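Local coordinates for protein chromatin structure-remodeling complex subunit RSC2 (Saccharomyces cerevisiae, PDB 4BB7) that serves in the RSC chromatin-remodelling complex, which repositions nucleosomes using ATP, and through the BAH domain described here binds histone H3, at residues R111-P117 against T160-R166; K103-F109 against G123-E129. All blocks are in the same frame, centred on the assembly; numbering follows the deposited sequence.

The two contacts alternate along the chain: 103-109 runs straight into 111-117, and 123-129 follows before the chain reaches 160-166. Their centres lie about 14 Å apart. Contact 2 is the buried one, the parallel pairing of strands 100-108 and 125-128 at one side of the six-stranded mixed sheet of the BAH domain. Contact 1 lies at the surface, where helix 109-114 and strand 115-117, part of the connection between those two strands, meet strand 160-162 in a separate two-stranded ribbon. Tyr112 and Pro117 pack on Ile107, and Arg111 reaches Tyr105, so the later chain is joined to the BAH sheet through this crossover.

Contact 1. Residues R111-P117 against T160-R166; sequences RYQRGNP and TIPVNGR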
loop_
_atom_site.group_PDB
_atom_site.type_symbol
_atom_site.label_atom_id
_atom_site.label_comp_id
_atom_site.label_asym_id
_atom_site.label_seq_id
_atom_site.Cartn_x
_atom_site.Cartn_y
_atom_site.Cartn_z
ATOM N N ARG A 111 -8.503 -24.220 20.375
ATOM C CA ARG A 111 -8.808 -23.577 21.653
ATOM C C ARG A 111 -10.311 -23.600 21.972
ATOM O O ARG A 111 -10.720 -24.065 23.041
ATOM C CB ARG A 111 -8.275 -22.143 21.661
ATOM C CG ARG A 111 -8.701 -21.304 22.852
ATOM C CD ARG A 111 -8.112 -19.901 22.751
ATOM N NE ARG A 111 -8.588 -19.020 23.814
ATOM C CZ ARG A 111 -8.772 -17.710 23.675
ATOM N NH1 ARG A 111 -8.524 -17.121 22.513
ATOM N NH2 ARG A 111 -9.211 -16.990 24.698
ATOM N N TYR A 112 -11.127 -23.104 21.045
ATOM C CA TYR A 112 -12.582 -23.132 21.206
ATOM C C TYR A 112 -13.058 -24.568 21.437
ATOM O O TYR A 112 -14.166 -24.808 21.924
ATOM C CB TYR A 112 -13.267 -22.545 19.967
ATOM C CG TYR A 112 -14.691 -22.088 20.196
ATOM C CD1 TYR A 112 -15.171 -21.854 21.477
ATOM C CD2 TYR A 112 -15.560 -21.898 19.127
ATOM C CE1 TYR A 112 -16.475 -21.435 21.688
ATOM C CE2 TYR A 112 -16.868 -21.477 19.325
ATOM C CZ TYR A 112 -17.318 -21.248 20.609
ATOM O OH TYR A 112 -18.614 -20.833 20.815
ATOM N N GLN A 113 -12.204 -25.519 21.080
ATOM C CA GLN A 113 -12.519 -26.934 21.218
ATOM C C GLN A 113 -12.467 -27.355 22.684
ATOM O O GLN A 113 -13.260 -28.184 23.133
ATOM C CB GLN A 113 -11.530 -27.762 20.395
ATOM C CG GLN A 113 -12.078 -29.078 19.888
ATOM C CD GLN A 113 -11.056 -29.857 19.087
ATOM O OE1 GLN A 113 -9.927 -29.403 18.895
ATOM N NE2 GLN A 113 -11.445 -31.039 18.614
ATOM N N ARG A 114 -11.532 -26.766 23.424
ATOM C CA ARG A 114 -11.302 -27.114 24.822
ATOM C C ARG A 114 -12.172 -26.296 25.764
ATOM O O ARG A 114 -12.543 -26.765 26.840
ATOM C CB ARG A 114 -9.833 -26.894 25.189
ATOM C CG ARG A 114 -8.846 -27.805 24.475
ATOM C CD ARG A 114 -7.679 -27.004 23.915
ATOM N NE ARG A 114 -7.307 -25.893 24.788
ATOM C CZ ARG A 114 -6.382 -24.985 24.490
ATOM N NH1 ARG A 114 -5.727 -25.055 23.337
ATOM N NH2 ARG A 114 -6.114 -24.005 25.342
ATOM N N GLY A 115 -12.484 -25.067 25.370
ATOM C CA GLY A 115 -13.271 -24.192 26.215
ATOM C C GLY A 115 -13.643 -22.884 25.549
ATOM O O GLY A 115 -13.772 -22.809 24.328
ATOM N N ASN A 116 -13.814 -21.847 26.365
ATOM C CA ASN A 116 -14.239 -20.541 25.876
ATOM C C ASN A 116 -13.267 -19.423 26.236
ATOM O O ASN A 116 -12.539 -19.523 27.224
ATOM C CB ASN A 116 -15.633 -20.209 26.407
ATOM C CG ASN A 116 -16.706 -21.068 25.786
ATOM O OD1 ASN A 116 -16.616 -21.437 24.616
ATOM N ND2 ASN A 116 -17.731 -21.395 26.563
ATOM N N PRO A 117 -13.250 -18.353 25.428
ATOM C CA PRO A 117 -12.406 -17.194 25.730
ATOM C C PRO A 117 -12.857 -16.540 27.027
ATOM O O PRO A 117 -14.061 -16.399 27.252
ATOM C CB PRO A 117 -12.667 -16.251 24.550
ATOM C CG PRO A 117 -13.191 -17.123 23.462
ATOM C CD PRO A 117 -13.976 -18.191 24.158
ATOM N N THR A 160 -8.610 -19.052 28.951
ATOM C CA THR A 160 -9.697 -19.833 28.384
ATOM C C THR A 160 -10.399 -20.612 29.489
ATOM O O THR A 160 -9.753 -21.310 30.269
ATOM C CB THR A 160 -9.189 -20.826 27.322
ATOM O OG1 THR A 160 -8.347 -20.144 26.384
ATOM C CG2 THR A 160 -10.354 -21.459 26.585
ATOM N N ILE A 161 -11.722 -20.481 29.556
ATOM C CA ILE A 161 -12.524 -21.215 30.526
ATOM C C ILE A 161 -12.879 -22.597 29.993
ATOM O O ILE A 161 -13.580 -22.715 28.989
ATOM C CB ILE A 161 -13.830 -20.476 30.840
ATOM C CG1 ILE A 161 -13.541 -19.070 31.365
ATOM C CG2 ILE A 161 -14.657 -21.269 31.841
ATOM C CD1 ILE A 161 -14.789 -18.245 31.591
ATOM N N PRO A 162 -12.397 -23.651 30.669
ATOM C CA PRO A 162 -12.594 -25.050 30.264
ATOM C C PRO A 162 -14.062 -25.461 30.160
ATOM O O PRO A 162 -14.851 -25.195 31.066
ATOM C CB PRO A 162 -11.911 -25.833 31.388
ATOM C CG PRO A 162 -10.883 -24.894 31.919
ATOM C CD PRO A 162 -11.520 -23.539 31.845
ATOM N N VAL A 163 -14.410 -26.104 29.050
ATOM C CA VAL A 163 -15.754 -26.630 28.833
ATOM C C VAL A 163 -15.676 -28.086 28.392
ATOM O O VAL A 163 -15.244 -28.380 27.278
ATOM C CB VAL A 163 -16.502 -25.845 27.743
ATOM C CG1 VAL A 163 -17.872 -26.468 27.491
ATOM C CG2 VAL A 163 -16.629 -24.377 28.128
ATOM N N ASN A 164 -16.102 -28.996 29.262
ATOM C CA ASN A 164 -16.006 -30.424 28.980
ATOM C C ASN A 164 -17.033 -30.908 27.965
ATOM O O ASN A 164 -18.152 -30.399 27.904
ATOM C CB ASN A 164 -16.138 -31.238 30.272
ATOM C CG ASN A 164 -15.125 -30.831 31.327
ATOM O OD1 ASN A 164 -15.490 -30.329 32.391
ATOM N ND2 ASN A 164 -13.844 -31.047 31.037
ATOM N N GLY A 165 -16.638 -31.893 27.167
ATOM C CA GLY A 165 -17.551 -32.576 26.267
ATOM C C GLY A 165 -18.232 -31.699 25.234
ATOM O O GLY A 165 -19.443 -31.788 25.041
ATOM N N ARG A 166 -17.457 -30.860 24.558
ATOM C CA ARG A 166 -18.016 -29.983 23.539
ATOM C C ARG A 166 -17.845 -30.558 22.142
ATOM O O ARG A 166 -16.764 -31.001 21.769
ATOM C CB ARG A 166 -17.384 -28.591 23.615
ATOM C CG ARG A 166 -17.554 -27.769 22.346
ATOM C CD ARG A 166 -17.233 -26.309 22.592
ATOM N NE ARG A 166 -18.314 -25.631 23.302
ATOM C CZ ARG A 166 -18.175 -24.474 23.936
ATOM N NH1 ARG A 166 -16.994 -23.868 23.958
ATOM N NH2 ARG A 166 -19.212 -23.927 24.554
#
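Arg111 reaches Thr160 with an extended side chain, CG anti to the backbone N (chi1 172°), and its NE donates to Thr160 OG1 at 2.8 Å, the oxygen lying slightly out of the guanidinium plane. NH1 and NH2 of the same group bond Tyr105 OH and Ala159 O, so all three of its nitrogens are engaged and its rotation is fixed. An alanine here is likely to leave the Thr160 hydroxyl, Ala159 O and Tyr105 OH without their shared donor. Tyr112 brings CZ over one face of the Arg166 guanidinium, the two planes steeply inclined (63°) and not stacked; CE1 is 3.4 Å from Arg166 NH1. Arg114 O accepts the backbone N-H of Val163 at 3.0 Å. Gly115 pairs with Pro162 at a CA-CA separation of only 4.2 Å, where a side chain would run into Ile161 O. Asn116 forms the hydrogen-bonded pair of this short antiparallel ribbon: its N and O bond Ile161 O and Ile161 N. Its amide turns to Arg166, whose NH1 makes a short hydrogen bond to OD1 from above the carbonyl plane, while ND2 touches Val163 CG2 at 3.5 Å. Pro117 ends the ribbon opposite Thr160, its CG over one face of the Arg111 guanidinium, toward the rim. The ribbon ties the later chain, at the surface, to the crossover between two BAH strands. Two arginines, one from each segment, bind neutral oxygens across it; no acidic partner takes part between the segments, and polar side-chain bonds supplement the backbone ladder.

Contact 2. Residues K103-F109 against G123-E129; sequences KCYVIHF and GPLFVCE
Tyr105 N and Pro124 O open a ladder of five backbone hydrogen bonds. Phe126 N then bonds Tyr105 O, Ile107 N bonds Phe126 O, Cys128 N bonds Ile107 O, and Phe109 N bonds Cys128 O, the last at 2.8 Å. Weaker CA-H...O contacts run alongside, among them Val127 CA to Ile107 O at 3.3 Å. This alternation is that of a parallel pair, and here strand 125-128 borders the mixed BAH sheet, reached from strand 100-108 by a crossover that includes helix 109-114. Apolar packing divides between the faces. On the side of Ile107 and Val127, their CG2 methyls meet at 3.6 Å, and Leu125 CD1 lies at the edge of the Tyr105 ring. On the face of Val106 and Phe126, Val106 CG1 touches Cys128 CB at 3.8 Å. Cys104 presents SG to the edge of the Phe126 ring, 5.0 Å from the ring's centroid, a sulfur-aromatic contact. The polar-aromatic meeting is at the far end, where the Glu129 side chain, CG anti to the backbone N (chi1 -175°), runs beside Phe109 in the same direction. OE1 lies over one ring face near its rim, and OE2 comes within 3.4 Å of Phe109 CD2. This buried carboxylate is held by Lys141, in a salt bridge to OE2, and by Tyr82 OH, bonded to OE1.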
loop_
_atom_site.group_PDB
_atom_site.type_symbol
_atom_site.label_atom_id
_atom_site.label_comp_id
_atom_site.label_asym_id
_atom_site.label_seq_id
_atom_site.Cartn_x
_atom_site.Cartn_y
_atom_site.Cartn_z
ATOM N N LYS A 103 -16.189 -4.041 16.140
ATOM C CA LYS A 103 -15.264 -5.028 16.682
ATOM C C LYS A 103 -15.808 -6.431 16.458
ATOM O O LYS A 103 -17.010 -6.617 16.255
ATOM C CB LYS A 103 -15.071 -4.815 18.185
ATOM C CG LYS A 103 -14.162 -3.662 18.558
ATOM C CD LYS A 103 -12.710 -4.003 18.288
ATOM C CE LYS A 103 -11.781 -2.955 18.877
ATOM N NZ LYS A 103 -11.880 -2.896 20.363
ATOM N N CYS A 104 -14.917 -7.413 16.498
ATOM C CA CYS A 104 -15.320 -8.812 16.520
ATOM C C CYS A 104 -14.239 -9.620 17.217
ATOM O O CYS A 104 -13.309 -9.058 17.794
ATOM C CB CYS A 104 -15.563 -9.349 15.103
ATOM S SG CYS A 104 -14.074 -9.862 14.192
ATOM N N TYR A 105 -14.364 -10.939 17.161
ATOM C CA TYR A 105 -13.342 -11.814 17.720
ATOM C C TYR A 105 -13.240 -13.124 16.947
ATOM O O TYR A 105 -14.243 -13.802 16.721
ATOM C CB TYR A 105 -13.615 -12.089 19.199
ATOM C CG TYR A 105 -12.427 -12.668 19.929
ATOM C CD1 TYR A 105 -11.420 -11.846 20.410
ATOM C CD2 TYR A 105 -12.306 -14.036 20.127
ATOM C CE1 TYR A 105 -10.329 -12.366 21.076
ATOM C CE2 TYR A 105 -11.217 -14.566 20.792
ATOM C CZ TYR A 105 -10.232 -13.725 21.265
ATOM O OH TYR A 105 -9.145 -14.244 21.928
ATOM N N VAL A 106 -12.025 -13.469 16.537
ATOM C CA VAL A 106 -11.766 -14.749 15.888
ATOM C C VAL A 106 -10.992 -15.661 16.836
ATOM O O VAL A 106 -9.917 -15.295 17.317
ATOM C CB VAL A 106 -10.968 -14.574 14.578
ATOM C CG1 VAL A 106 -10.609 -15.933 13.986
ATOM C CG2 VAL A 106 -11.757 -13.739 13.578
ATOM N N ILE A 107 -11.545 -16.841 17.109
ATOM C CA ILE A 107 -10.901 -17.803 18.000
ATOM C C ILE A 107 -10.337 -19.002 17.228
ATOM O O ILE A 107 -10.859 -19.383 16.180
ATOM C CB ILE A 107 -11.867 -18.294 19.108
ATOM C CG1 ILE A 107 -11.100 -19.025 20.210
ATOM C CG2 ILE A 107 -12.948 -19.188 18.528
ATOM C CD1 ILE A 107 -11.970 -19.465 21.367
ATOM N N HIS A 108 -9.261 -19.582 17.753
ATOM C CA HIS A 108 -8.623 -20.733 17.129
ATOM C C HIS A 108 -9.367 -22.026 17.466
ATOM O O HIS A 108 -9.584 -22.339 18.638
ATOM C CB HIS A 108 -7.164 -20.831 17.575
ATOM C CG HIS A 108 -6.390 -21.899 16.870
ATOM N ND1 HIS A 108 -5.491 -22.719 17.519
ATOM C CD2 HIS A 108 -6.379 -22.282 15.571
ATOM C CE1 HIS A 108 -4.961 -23.561 16.650
ATOM N NE2 HIS A 108 -5.483 -23.317 15.460
ATOM N N PHE A 109 -9.748 -22.779 16.439
ATOM C CA PHE A 109 -10.561 -23.978 16.638
ATOM C C PHE A 109 -10.080 -24.871 17.774
ATOM O O PHE A 109 -10.870 -25.299 18.613
ATOM C CB PHE A 109 -10.659 -24.806 15.357
ATOM C CG PHE A 109 -11.383 -26.111 15.541
ATOM C CD1 PHE A 109 -12.742 -26.131 15.832
ATOM C CD2 PHE A 109 -10.710 -27.317 15.428
ATOM C CE1 PHE A 109 -13.415 -27.331 16.005
ATOM C CE2 PHE A 109 -11.378 -28.523 15.599
ATOM C CZ PHE A 109 -12.731 -28.530 15.889
ATOM N N GLY A 123 -17.824 -8.151 19.962
ATOM C CA GLY A 123 -18.711 -8.320 18.825
ATOM C C GLY A 123 -18.850 -9.777 18.428
ATOM O O GLY A 123 -18.564 -10.669 19.228
ATOM N N PRO A 124 -19.274 -10.029 17.178
ATOM C CA PRO A 124 -19.579 -11.375 16.672
ATOM C C PRO A 124 -18.457 -12.379 16.924
ATOM O O PRO A 124 -17.281 -12.019 16.882
ATOM C CB PRO A 124 -19.751 -11.152 15.166
ATOM C CG PRO A 124 -20.138 -9.723 15.040
ATOM C CD PRO A 124 -19.413 -8.999 16.135
ATOM N N LEU A 125 -18.826 -13.632 17.170
ATOM C CA LEU A 125 -17.848 -14.681 17.442
ATOM C C LEU A 125 -17.623 -15.587 16.230
ATOM O O LEU A 125 -18.513 -16.338 15.832
ATOM C CB LEU A 125 -18.273 -15.508 18.659
ATOM C CG LEU A 125 -17.410 -16.732 18.992
ATOM C CD1 LEU A 125 -15.925 -16.380 19.012
ATOM C CD2 LEU A 125 -17.834 -17.362 20.314
ATOM N N PHE A 126 -16.432 -15.501 15.641
ATOM C CA PHE A 126 -16.052 -16.381 14.541
ATOM C C PHE A 126 -14.996 -17.364 15.030
ATOM O O PHE A 126 -14.306 -17.098 16.016
ATOM C CB PHE A 126 -15.478 -15.584 13.365
ATOM C CG PHE A 126 -16.359 -14.461 12.891
ATOM C CD1 PHE A 126 -17.441 -14.712 12.065
ATOM C CD2 PHE A 126 -16.082 -13.149 13.245
ATOM C CE1 PHE A 126 -18.244 -13.676 11.616
ATOM C CE2 PHE A 126 -16.881 -12.106 12.799
ATOM C CZ PHE A 126 -17.964 -12.368 11.985
ATOM N N VAL A 127 -14.862 -18.492 14.340
ATOM C CA VAL A 127 -13.812 -19.449 14.662
ATOM C C VAL A 127 -13.008 -19.789 13.418
ATOM O O VAL A 127 -13.550 -19.865 12.318
ATOM C CB VAL A 127 -14.369 -20.749 15.288
ATOM C CG1 VAL A 127 -15.156 -21.544 14.263
ATOM C CG2 VAL A 127 -13.238 -21.595 15.859
ATOM N N CYS A 128 -11.708 -19.984 13.600
ATOM C CA CYS A 128 -10.830 -20.337 12.494
ATOM C C CYS A 128 -10.041 -21.602 12.805
ATOM O O CYS A 128 -9.370 -21.702 13.836
ATOM C CB CYS A 128 -9.880 -19.180 12.166
ATOM S SG CYS A 128 -8.621 -19.561 10.917
ATOM N N GLU A 129 -10.138 -22.572 11.906
ATOM C CA GLU A 129 -9.326 -23.774 11.993
ATOM C C GLU A 129 -8.324 -23.821 10.842
ATOM O O GLU A 129 -7.156 -24.160 11.036
ATOM C CB GLU A 129 -10.206 -25.021 11.965
ATOM C CG GLU A 129 -9.435 -26.307 12.165
ATOM C CD GLU A 129 -10.313 -27.531 12.040
ATOM O OE1 GLU A 129 -11.455 -27.384 11.565
ATOM O OE2 GLU A 129 -9.863 -28.636 12.413
#